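Local coordinates for protein endonuclease EndoMS (Thermococcus kodakarensis KOD1, PDB 5GKE) that acts as a mismatch restriction endonuclease, gripping double-stranded DNA and holding a magnesium ion in its nuclease domain, at residues G220-R223 with L224-E228; E186-A189 with V190-K194; L193-Y196 with V197-R201. The protein carries 1 engineered substitution. One frame throughout, in Å; residues are numbered along the deposited sequence.

Contact 1 of 3, residues G220-R223 with L224-E228; sequences GAKR and LLEKE. With nucleotides of chain D.
With CG of Lys222 turned opposite the backbone N (chi1 159°) and CG of Glu226 set beside its own N (chi1 -69°), the two side chains, one helical turn apart, cross at a slant. The carboxylate rests against the methylene chain of the lysine, Glu226 OE2 lying 3.2 Å from Lys222 CE. Lys222 NZ stays 4.4 Å from Glu226 OE2, an attraction across a gap and no salt bridge. Arg223 lays its guanidinium over Gly220, whose CA is 3.6 Å above the plane near the rim. At the edge of that plane, Arg223 NH2 comes within 3.3 Å of OP1 of DC4 of chain D, while NE is bonded to Thr161 of the second subunit. Gly220 N makes a weak bond of 3.2 Å to the other oxygen, OP2, of the same phosphate; a CB on this residue would collide with OP2, so glycine fits the spot. The bond from Leu224 N to Gly220 O (2.8 Å) opens the run of helical bonds here, in the crossover between the parallel strands 208-214 and 231-234. The small Ala221 and the branched Leu224 pack on Val190 of helix 187-204, and Leu225 on Leu217 and Leu230. Helix 219-227 thus offers the phosphate an early-turn N-H and a nearby cation, which would probably stabilise its negative charge.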
loop_
_atom_site.group_PDB
_atom_site.type_symbol
_atom_site.label_atom_id
_atom_site.label_comp_id
_atom_site.label_asym_id
_atom_site.label_seq_id
_atom_site.Cartn_x
_atom_site.Cartn_y
_atom_site.Cartn_z
ATOM N N GLY A 220 -13.854 7.949 17.294
ATOM C CA GLY A 220 -12.913 8.990 17.650
ATOM C C GLY A 220 -13.020 10.188 16.735
ATOM O O GLY A 220 -12.893 11.333 17.172
ATOM N N ALA A 221 -13.243 9.917 15.455
ATOM C CA ALA A 221 -13.427 10.972 14.487
ATOM C C ALA A 221 -14.589 11.878 14.900
ATOM O O ALA A 221 -14.425 13.094 14.970
ATOM C CB ALA A 221 -13.664 10.391 13.103
ATOM N N LYS A 222 -15.756 11.288 15.162
ATOM C CA LYS A 222 -16.932 12.062 15.574
ATOM C C LYS A 222 -16.659 12.803 16.886
ATOM O O LYS A 222 -17.025 13.970 17.049
ATOM C CB LYS A 222 -18.161 11.158 15.722
ATOM C CG LYS A 222 -19.267 11.738 16.604
ATOM C CD LYS A 222 -20.454 10.779 16.743
ATOM C CE LYS A 222 -21.417 11.227 17.834
ATOM N NZ LYS A 222 -21.658 10.162 18.854
ATOM N N ARG A 223 -16.000 12.115 17.809
ATOM C CA ARG A 223 -15.586 12.717 19.067
ATOM C C ARG A 223 -14.761 13.979 18.807
ATOM O O ARG A 223 -15.084 15.051 19.308
ATOM C CB ARG A 223 -14.798 11.696 19.902
ATOM C CG ARG A 223 -14.199 12.230 21.195
ATOM C CD ARG A 223 -13.892 11.101 22.184
ATOM N NE ARG A 223 -12.856 10.181 21.717
ATOM C CZ ARG A 223 -13.044 8.878 21.510
ATOM N NH1 ARG A 223 -14.235 8.335 21.731
ATOM N NH2 ARG A 223 -12.040 8.111 21.086
ATOM N N LEU A 224 -13.722 13.858 17.991
ATOM C CA LEU A 224 -12.855 14.993 17.676
ATOM C C LEU A 224 -13.538 16.061 16.828
ATOM O O LEU A 224 -13.272 17.252 16.972
ATOM C CB LEU A 224 -11.612 14.503 16.961
ATOM C CG LEU A 224 -10.600 15.566 16.563
ATOM C CD1 LEU A 224 -10.231 16.449 17.755
ATOM C CD2 LEU A 224 -9.379 14.869 16.014
ATOM N N LEU A 225 -14.405 15.622 15.929
ATOM C CA LEU A 225 -15.133 16.534 15.075
ATOM C C LEU A 225 -15.946 17.478 15.933
ATOM O O LEU A 225 -15.806 18.693 15.847
ATOM C CB LEU A 225 -16.052 15.762 14.127
ATOM C CG LEU A 225 -16.593 16.567 12.956
ATOM C CD1 LEU A 225 -15.494 16.784 11.937
ATOM C CD2 LEU A 225 -17.793 15.876 12.323
ATOM N N GLU A 226 -16.790 16.889 16.771
ATOM C CA GLU A 226 -17.707 17.635 17.612
ATOM C C GLU A 226 -16.982 18.555 18.573
ATOM O O GLU A 226 -17.346 19.717 18.720
ATOM C CB GLU A 226 -18.598 16.673 18.380
ATOM C CG GLU A 226 -19.581 15.953 17.490
ATOM C CD GLU A 226 -20.338 14.862 18.219
ATOM O OE1 GLU A 226 -19.896 14.468 19.323
ATOM O OE2 GLU A 226 -21.373 14.401 17.687
ATOM N N LYS A 227 -15.944 18.035 19.213
ATOM C CA LYS A 227 -15.154 18.829 20.134
ATOM C C LYS A 227 -14.678 20.106 19.458
ATOM O O LYS A 227 -14.690 21.164 20.048
ATOM C CB LYS A 227 -13.963 18.016 20.660
ATOM C CG LYS A 227 -12.809 18.852 21.247
ATOM C CD LYS A 227 -11.722 17.957 21.864
ATOM C CE LYS A 227 -10.447 18.738 22.206
ATOM N NZ LYS A 227 -9.688 19.227 21.003
ATOM N N GLU A 228 -14.284 20.014 18.202
ATOM C CA GLU A 228 -13.660 21.158 17.558
ATOM C C GLU A 228 -14.661 22.059 16.858
ATOM O O GLU A 228 -14.277 23.011 16.191
ATOM C CB GLU A 228 -12.601 20.683 16.577
ATOM C CG GLU A 228 -11.304 20.356 17.267
ATOM C CD GLU A 228 -10.738 21.555 17.977
ATOM O OE1 GLU A 228 -10.125 21.370 19.051
ATOM O OE2 GLU A 228 -10.894 22.683 17.449
ATOM P P DC D 4 -10.295 5.888 17.421
ATOM O OP1 DC D 4 -10.298 6.367 18.829
ATOM O OP2 DC D 4 -11.151 6.547 16.406
ATOM O "O5'" DC D 4 -8.783 5.861 16.908
ATOM C "C5'" DC D 4 -7.778 5.355 17.752
ATOM C "C4'" DC D 4 -6.574 4.863 16.961
ATOM O "O4'" DC D 4 -6.918 3.704 16.182
ATOM C "C3'" DC D 4 -5.976 5.848 15.955
ATOM O "O3'" DC D 4 -4.892 6.543 16.566
ATOM C "C2'" DC D 4 -5.494 4.944 14.788
ATOM C "C1'" DC D 4 -5.884 3.528 15.253
ATOM N N1 DC D 4 -6.367 2.623 14.168
ATOM C C2 DC D 4 -5.646 1.458 13.875
ATOM O O2 DC D 4 -4.613 1.216 14.519
ATOM N N3 DC D 4 -6.103 0.624 12.891
ATOM C C4 DC D 4 -7.223 0.935 12.222
ATOM N N4 DC D 4 -7.644 0.093 11.266
ATOM C C5 DC D 4 -7.971 2.119 12.517
ATOM C C6 DC D 4 -7.510 2.924 13.489
#

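Contact 2 of 3, residues E186-A189 with V190-K194; sequences ELHA and VRQLK. With nucleotides of chain D; nucleotides of chain C.
OP2 of DG5 of chain D is gripped by two nitrogens of Arg191, NH1 at 3.1 Å and NH2 at 3.0 Å, while one turn back Leu187 lays its CB over a face of the same guanidinium, 3.6 Å from the plane. OP2 lies in that plane, at the edge, and NH2 adds a weak bond to OP1. The arginine reaches the phosphate with CG beside its backbone N (chi1 -65°) and an extended chain from there to NE, which has a weak bond to Ser195 of the second subunit. Replacing Arg191 by a leucine would probably leave the DG5 phosphate without the bonds from this guanidinium and Ser195 of the second subunit without this bond. Helix 187-204 is the crossover between the parallel strands 175-180 and 208-214 in the PDDEXK-clan nuclease domain; Glu186 stands at its N-cap position, its carboxylate paired with Arg183. Val190, apolar and branched, packs on Leu212 of strand 208-214 and on Leu225, and Ala189 is small enough to lie against Lys181. The side chains of His188 and Gln192 end beside the other DNA strand, ring and amide planes 59° apart. Gln192 belongs with Glu179 to the magnesium site, and its backbone N is held by His188 O at 3.1 Å. CE1 of His188 lies 3.8 Å from OP2 of DC6 of chain C, which sits at the ring's edge.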
loop_
_atom_site.group_PDB
_atom_site.type_symbol
_atom_site.label_atom_id
_atom_site.label_comp_id
_atom_site.label_asym_id
_atom_site.label_seq_id
_atom_site.Cartn_x
_atom_site.Cartn_y
_atom_site.Cartn_z
ATOM N N GLU A 186 -11.821 8.562 9.504
ATOM C CA GLU A 186 -11.038 8.287 10.699
ATOM C C GLU A 186 -10.430 9.569 11.286
ATOM O O GLU A 186 -10.602 10.655 10.731
ATOM C CB GLU A 186 -9.930 7.292 10.358
ATOM C CG GLU A 186 -10.441 5.974 9.806
ATOM C CD GLU A 186 -9.342 5.124 9.161
ATOM O OE1 GLU A 186 -8.269 4.940 9.783
ATOM O OE2 GLU A 186 -9.558 4.642 8.026
ATOM N N LEU A 187 -9.707 9.431 12.391
ATOM C CA LEU A 187 -9.111 10.582 13.080
ATOM C C LEU A 187 -8.225 11.397 12.163
ATOM O O LEU A 187 -8.256 12.625 12.183
ATOM C CB LEU A 187 -8.291 10.126 14.291
ATOM C CG LEU A 187 -9.074 9.870 15.568
ATOM C CD1 LEU A 187 -8.141 9.325 16.631
ATOM C CD2 LEU A 187 -9.682 11.195 16.009
ATOM N N HIS A 188 -7.441 10.689 11.359
ATOM C CA HIS A 188 -6.563 11.281 10.359
ATOM C C HIS A 188 -7.308 12.354 9.546
ATOM O O HIS A 188 -6.795 13.453 9.350
ATOM C CB HIS A 188 -6.026 10.154 9.466
ATOM C CG HIS A 188 -5.247 10.610 8.269
ATOM N ND1 HIS A 188 -5.743 10.523 6.988
ATOM C CD2 HIS A 188 -3.989 11.107 8.157
ATOM C CE1 HIS A 188 -4.833 10.973 6.134
ATOM N NE2 HIS A 188 -3.765 11.333 6.818
ATOM N N ALA A 189 -8.536 12.047 9.123
ATOM C CA ALA A 189 -9.307 12.954 8.276
ATOM C C ALA A 189 -9.659 14.233 9.016
ATOM O O ALA A 189 -9.574 15.325 8.448
ATOM C CB ALA A 189 -10.579 12.282 7.767
ATOM N N VAL A 190 -10.052 14.093 10.278
ATOM C CA VAL A 190 -10.494 15.238 11.065
ATOM C C VAL A 190 -9.315 16.155 11.384
ATOM O O VAL A 190 -9.469 17.374 11.438
ATOM C CB VAL A 190 -11.206 14.782 12.351
ATOM C CG1 VAL A 190 -11.807 15.958 13.051
ATOM C CG2 VAL A 190 -12.337 13.797 11.992
ATOM N N ARG A 191 -8.139 15.558 11.543
ATOM C CA ARG A 191 -6.900 16.286 11.754
ATOM C C ARG A 191 -6.544 17.106 10.529
ATOM O O ARG A 191 -6.063 18.226 10.652
ATOM C CB ARG A 191 -5.737 15.334 12.077
ATOM C CG ARG A 191 -5.861 14.582 13.379
ATOM C CD ARG A 191 -4.516 14.012 13.824
ATOM N NE ARG A 191 -4.714 13.093 14.935
ATOM C CZ ARG A 191 -4.697 11.765 14.843
ATOM N NH1 ARG A 191 -4.448 11.164 13.683
ATOM N NH2 ARG A 191 -4.912 11.036 15.929
ATOM N N GLN A 192 -6.736 16.517 9.352
ATOM C CA GLN A 192 -6.600 17.241 8.097
ATOM C C GLN A 192 -7.538 18.459 8.082
ATOM O O GLN A 192 -7.098 19.595 7.946
ATOM C CB GLN A 192 -6.920 16.322 6.917
ATOM C CG GLN A 192 -5.720 15.811 6.134
ATOM C CD GLN A 192 -6.139 14.840 5.023
ATOM O OE1 GLN A 192 -6.359 15.225 3.856
ATOM N NE2 GLN A 192 -6.265 13.583 5.389
ATOM N N LEU A 193 -8.831 18.194 8.247
ATOM C CA LEU A 193 -9.858 19.217 8.258
ATOM C C LEU A 193 -9.580 20.338 9.272
ATOM O O LEU A 193 -9.638 21.504 8.930
ATOM C CB LEU A 193 -11.220 18.583 8.553
ATOM C CG LEU A 193 -12.399 19.568 8.533
ATOM C CD1 LEU A 193 -12.432 20.312 7.201
ATOM C CD2 LEU A 193 -13.743 18.872 8.791
ATOM N N LYS A 194 -9.298 19.973 10.518
ATOM C CA LYS A 194 -9.023 20.945 11.561
ATOM C C LYS A 194 -7.832 21.801 11.164
ATOM O O LYS A 194 -7.842 23.021 11.306
ATOM C CB LYS A 194 -8.761 20.233 12.897
ATOM C CG LYS A 194 -8.194 21.100 14.025
ATOM C CD LYS A 194 -8.246 20.344 15.352
ATOM C CE LYS A 194 -7.839 21.206 16.541
ATOM N NZ LYS A 194 -6.400 21.527 16.557
ATOM P P DG D 5 -4.097 7.704 15.778
ATOM O OP1 DG D 5 -3.450 8.571 16.793
ATOM O OP2 DG D 5 -5.007 8.300 14.783
ATOM O "O5'" DG D 5 -2.941 6.922 15.009
ATOM C "C5'" DG D 5 -1.972 6.191 15.746
ATOM C "C4'" DG D 5 -1.141 5.318 14.823
ATOM O "O4'" DG D 5 -2.004 4.349 14.155
ATOM C "C3'" DG D 5 -0.408 6.070 13.699
ATOM O "O3'" DG D 5 0.874 5.510 13.532
ATOM C "C2'" DG D 5 -1.288 5.785 12.487
ATOM C "C1'" DG D 5 -1.689 4.356 12.787
ATOM N N9 DG D 5 -2.827 3.876 12.003
ATOM C C8 DG D 5 -3.957 4.570 11.650
ATOM N N7 DG D 5 -4.788 3.869 10.920
ATOM C C5 DG D 5 -4.152 2.641 10.771
ATOM C C6 DG D 5 -4.560 1.473 10.077
ATOM O O6 DG D 5 -5.597 1.288 9.439
ATOM N N1 DG D 5 -3.615 0.453 10.178
ATOM C C2 DG D 5 -2.429 0.553 10.870
ATOM N N2 DG D 5 -1.634 -0.529 10.863
ATOM N N3 DG D 5 -2.045 1.639 11.522
ATOM C C4 DG D 5 -2.950 2.634 11.432
ATOM P P DC C 6 -6.246 12.593 1.402
ATOM O OP1 DC C 6 -7.624 13.059 1.675
ATOM O OP2 DC C 6 -5.478 11.951 2.488
ATOM O "O5'" DC C 6 -6.350 11.581 0.175
ATOM C "C5'" DC C 6 -6.948 12.030 -1.031
ATOM C "C4'" DC C 6 -6.852 10.980 -2.114
ATOM O "O4'" DC C 6 -5.472 10.579 -2.288
ATOM C "C3'" DC C 6 -7.619 9.697 -1.845
ATOM O "O3'" DC C 6 -8.054 9.165 -3.083
ATOM C "C2'" DC C 6 -6.560 8.816 -1.193
ATOM C "C1'" DC C 6 -5.337 9.199 -2.010
ATOM N N1 DC C 6 -4.025 8.997 -1.319
ATOM C C2 DC C 6 -3.056 8.178 -1.905
ATOM O O2 DC C 6 -3.319 7.603 -2.966
ATOM N N3 DC C 6 -1.861 8.023 -1.286
ATOM C C4 DC C 6 -1.616 8.666 -0.133
ATOM N N4 DC C 6 -0.421 8.484 0.445
ATOM C C5 DC C 6 -2.588 9.512 0.476
ATOM C C6 DC C 6 -3.764 9.654 -0.148
#

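Contact 3 of 3, residues L193-Y196 with V197-R201; sequences LKSY and VEILR. With nucleotides of chain C.
The phenol ring of Tyr196, whose carbonyl oxygen takes Leu200 N at 2.9 Å one turn on, meets the DNA at its edge: OP1 of DA5 of chain C lies near the ring plane and accepts a bond of 2.7 Å from Tyr196 OH. CG of the tyrosine stands beside the backbone N (chi1 -59°), which sends the ring out from the helix among Glu179, Ile159 and Val164, with Arg191 of the second subunit also packed on it. A long, rigid side chain with a polar end suits a place where the base of the ring is buried and its hydroxyl must reach a phosphate. The other flat group, the guanidinium of Arg201, has Val197 CG1 over one face, 3.3 Å above its plane toward the rim. Val197 also turns CG2 back to Leu193, 4.2 Å from Leu193 CD1, and these branched side chains, joined by Leu200, face Val208, Leu212 and Val177 of the sheet.

On another side Lys194 bends at its last torsion (chi4 -70°) and places NZ 2.8 Å from Glu198 OE2, on the syn side and 21° out of the carboxylate plane. The same NZ is also bridged to Glu198 of the second subunit, while Glu198 OE1 receives Lys194 of that subunit. Carboxylates shared in this way probably offset the closeness of the two lysine amines. This is a crossover helix of the PDDEXK nuclease fold, apolar toward its sheet, paired with its copy at the dimer interface, and presenting a tyrosine side chain about 5 Å from the magnesium ion.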
loop_
_atom_site.group_PDB
_atom_site.type_symbol
_atom_site.label_atom_id
_atom_site.label_comp_id
_atom_site.label_asym_id
_atom_site.label_seq_id
_atom_site.Cartn_x
_atom_site.Cartn_y
_atom_site.Cartn_z
ATOM N N LEU A 193 -8.831 18.194 8.247
ATOM C CA LEU A 193 -9.858 19.217 8.258
ATOM C C LEU A 193 -9.580 20.338 9.272
ATOM O O LEU A 193 -9.638 21.504 8.930
ATOM C CB LEU A 193 -11.220 18.583 8.553
ATOM C CG LEU A 193 -12.399 19.568 8.533
ATOM C CD1 LEU A 193 -12.432 20.312 7.201
ATOM C CD2 LEU A 193 -13.743 18.872 8.791
ATOM N N LYS A 194 -9.298 19.973 10.518
ATOM C CA LYS A 194 -9.023 20.945 11.561
ATOM C C LYS A 194 -7.832 21.801 11.164
ATOM O O LYS A 194 -7.842 23.021 11.306
ATOM C CB LYS A 194 -8.761 20.233 12.897
ATOM C CG LYS A 194 -8.194 21.100 14.025
ATOM C CD LYS A 194 -8.246 20.344 15.352
ATOM C CE LYS A 194 -7.839 21.206 16.541
ATOM N NZ LYS A 194 -6.400 21.527 16.557
ATOM N N SER A 195 -6.803 21.143 10.659
ATOM C CA SER A 195 -5.606 21.828 10.220
ATOM C C SER A 195 -5.907 22.880 9.139
ATOM O O SER A 195 -5.354 23.988 9.159
ATOM C CB SER A 195 -4.591 20.807 9.708
ATOM O OG SER A 195 -3.340 21.403 9.449
ATOM N N TYR A 196 -6.793 22.549 8.205
ATOM C CA TYR A 196 -7.056 23.472 7.104
ATOM C C TYR A 196 -7.876 24.646 7.601
ATOM O O TYR A 196 -7.621 25.795 7.244
ATOM C CB TYR A 196 -7.780 22.779 5.954
ATOM C CG TYR A 196 -7.022 21.607 5.392
ATOM C CD1 TYR A 196 -5.625 21.618 5.326
ATOM C CD2 TYR A 196 -7.702 20.476 4.927
ATOM C CE1 TYR A 196 -4.929 20.536 4.816
ATOM C CE2 TYR A 196 -7.015 19.387 4.404
ATOM C CZ TYR A 196 -5.638 19.419 4.360
ATOM O OH TYR A 196 -4.973 18.338 3.849
ATOM N N VAL A 197 -8.864 24.342 8.431
ATOM C CA VAL A 197 -9.744 25.359 8.957
ATOM C C VAL A 197 -8.945 26.404 9.739
ATOM O O VAL A 197 -9.173 27.602 9.587
ATOM C CB VAL A 197 -10.821 24.749 9.847
ATOM C CG1 VAL A 197 -11.488 25.831 10.705
ATOM C CG2 VAL A 197 -11.841 24.023 8.993
ATOM N N GLU A 198 -7.994 25.945 10.545
ATOM C CA GLU A 198 -7.197 26.851 11.355
ATOM C C GLU A 198 -6.361 27.762 10.476
ATOM O O GLU A 198 -6.290 28.967 10.710
ATOM C CB GLU A 198 -6.294 26.075 12.321
ATOM C CG GLU A 198 -7.035 25.521 13.513
ATOM C CD GLU A 198 -6.184 24.605 14.378
ATOM O OE1 GLU A 198 -4.953 24.507 14.143
ATOM O OE2 GLU A 198 -6.761 23.978 15.295
ATOM N N ILE A 199 -5.730 27.190 9.461
ATOM C CA ILE A 199 -4.900 27.984 8.572
ATOM C C ILE A 199 -5.746 29.032 7.861
ATOM O O ILE A 199 -5.325 30.182 7.711
ATOM C CB ILE A 199 -4.174 27.099 7.557
ATOM C CG1 ILE A 199 -3.050 26.340 8.259
ATOM C CG2 ILE A 199 -3.604 27.932 6.417
ATOM C CD1 ILE A 199 -2.483 25.226 7.437
ATOM N N LEU A 200 -6.955 28.647 7.467
ATOM C CA LEU A 200 -7.854 29.575 6.795
ATOM C C LEU A 200 -8.406 30.623 7.757
ATOM O O LEU A 200 -8.655 31.748 7.353
ATOM C CB LEU A 200 -9.000 28.829 6.118
ATOM C CG LEU A 200 -8.604 28.173 4.793
ATOM C CD1 LEU A 200 -9.684 27.249 4.361
ATOM C CD2 LEU A 200 -8.359 29.199 3.705
ATOM N N ARG A 201 -8.602 30.263 9.021
ATOM C CA ARG A 201 -9.060 31.239 10.008
ATOM C C ARG A 201 -8.026 32.347 10.215
ATOM O O ARG A 201 -8.384 33.464 10.548
ATOM C CB ARG A 201 -9.384 30.571 11.342
ATOM C CG ARG A 201 -10.730 29.887 11.339
ATOM C CD ARG A 201 -11.257 29.557 12.724
ATOM N NE ARG A 201 -12.643 29.093 12.604
ATOM C CZ ARG A 201 -13.088 27.926 13.063
ATOM N NH1 ARG A 201 -12.263 27.106 13.705
ATOM N NH2 ARG A 201 -14.363 27.582 12.890
ATOM P P DA C 5 -1.469 17.538 2.662
ATOM O OP1 DA C 5 -2.455 18.621 2.869
ATOM O OP2 DA C 5 -0.645 16.985 3.765
ATOM O "O5'" DA C 5 -2.261 16.340 1.964
ATOM C "C5'" DA C 5 -3.138 16.619 0.891
ATOM C "C4'" DA C 5 -3.634 15.335 0.268
ATOM O "O4'" DA C 5 -2.532 14.655 -0.395
ATOM C "C3'" DA C 5 -4.229 14.330 1.261
ATOM O "O3'" DA C 5 -5.459 13.834 0.740
ATOM C "C2'" DA C 5 -3.148 13.251 1.348
ATOM C "C1'" DA C 5 -2.572 13.296 -0.051
ATOM N N9 DA C 5 -1.236 12.721 -0.140
ATOM C C8 DA C 5 -0.201 12.884 0.739
ATOM N N7 DA C 5 0.881 12.217 0.413
ATOM C C5 DA C 5 0.524 11.559 -0.757
ATOM C C6 DA C 5 1.225 10.678 -1.610
ATOM N N6 DA C 5 2.492 10.301 -1.406
ATOM N N1 DA C 5 0.573 10.201 -2.686
ATOM C C2 DA C 5 -0.694 10.577 -2.895
ATOM N N3 DA C 5 -1.456 11.394 -2.172
ATOM C C4 DA C 5 -0.779 11.856 -1.106
#

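From the N terminus the chain passes through the PH-like domain before reaching these three contacts, all in the nuclease domain. Contact 2 comes first, contact 3 continues along the same helix 187-204, sharing Leu193 and Lys194 with it, and contact 1 follows on helix 219-227 after strand 208-214. Each closes only single helical turns, so none nests within or crosses another. The two helices belong to successive beta-alpha-beta units and pack together, Leu224 CD2 lying 3.7 Å from Leu187 CD2 and Leu225 CD1 4.2 Å from Leu193 CD2. Together the contacts join the parallel strands to the second subunit and to phosphates of both DNA strands.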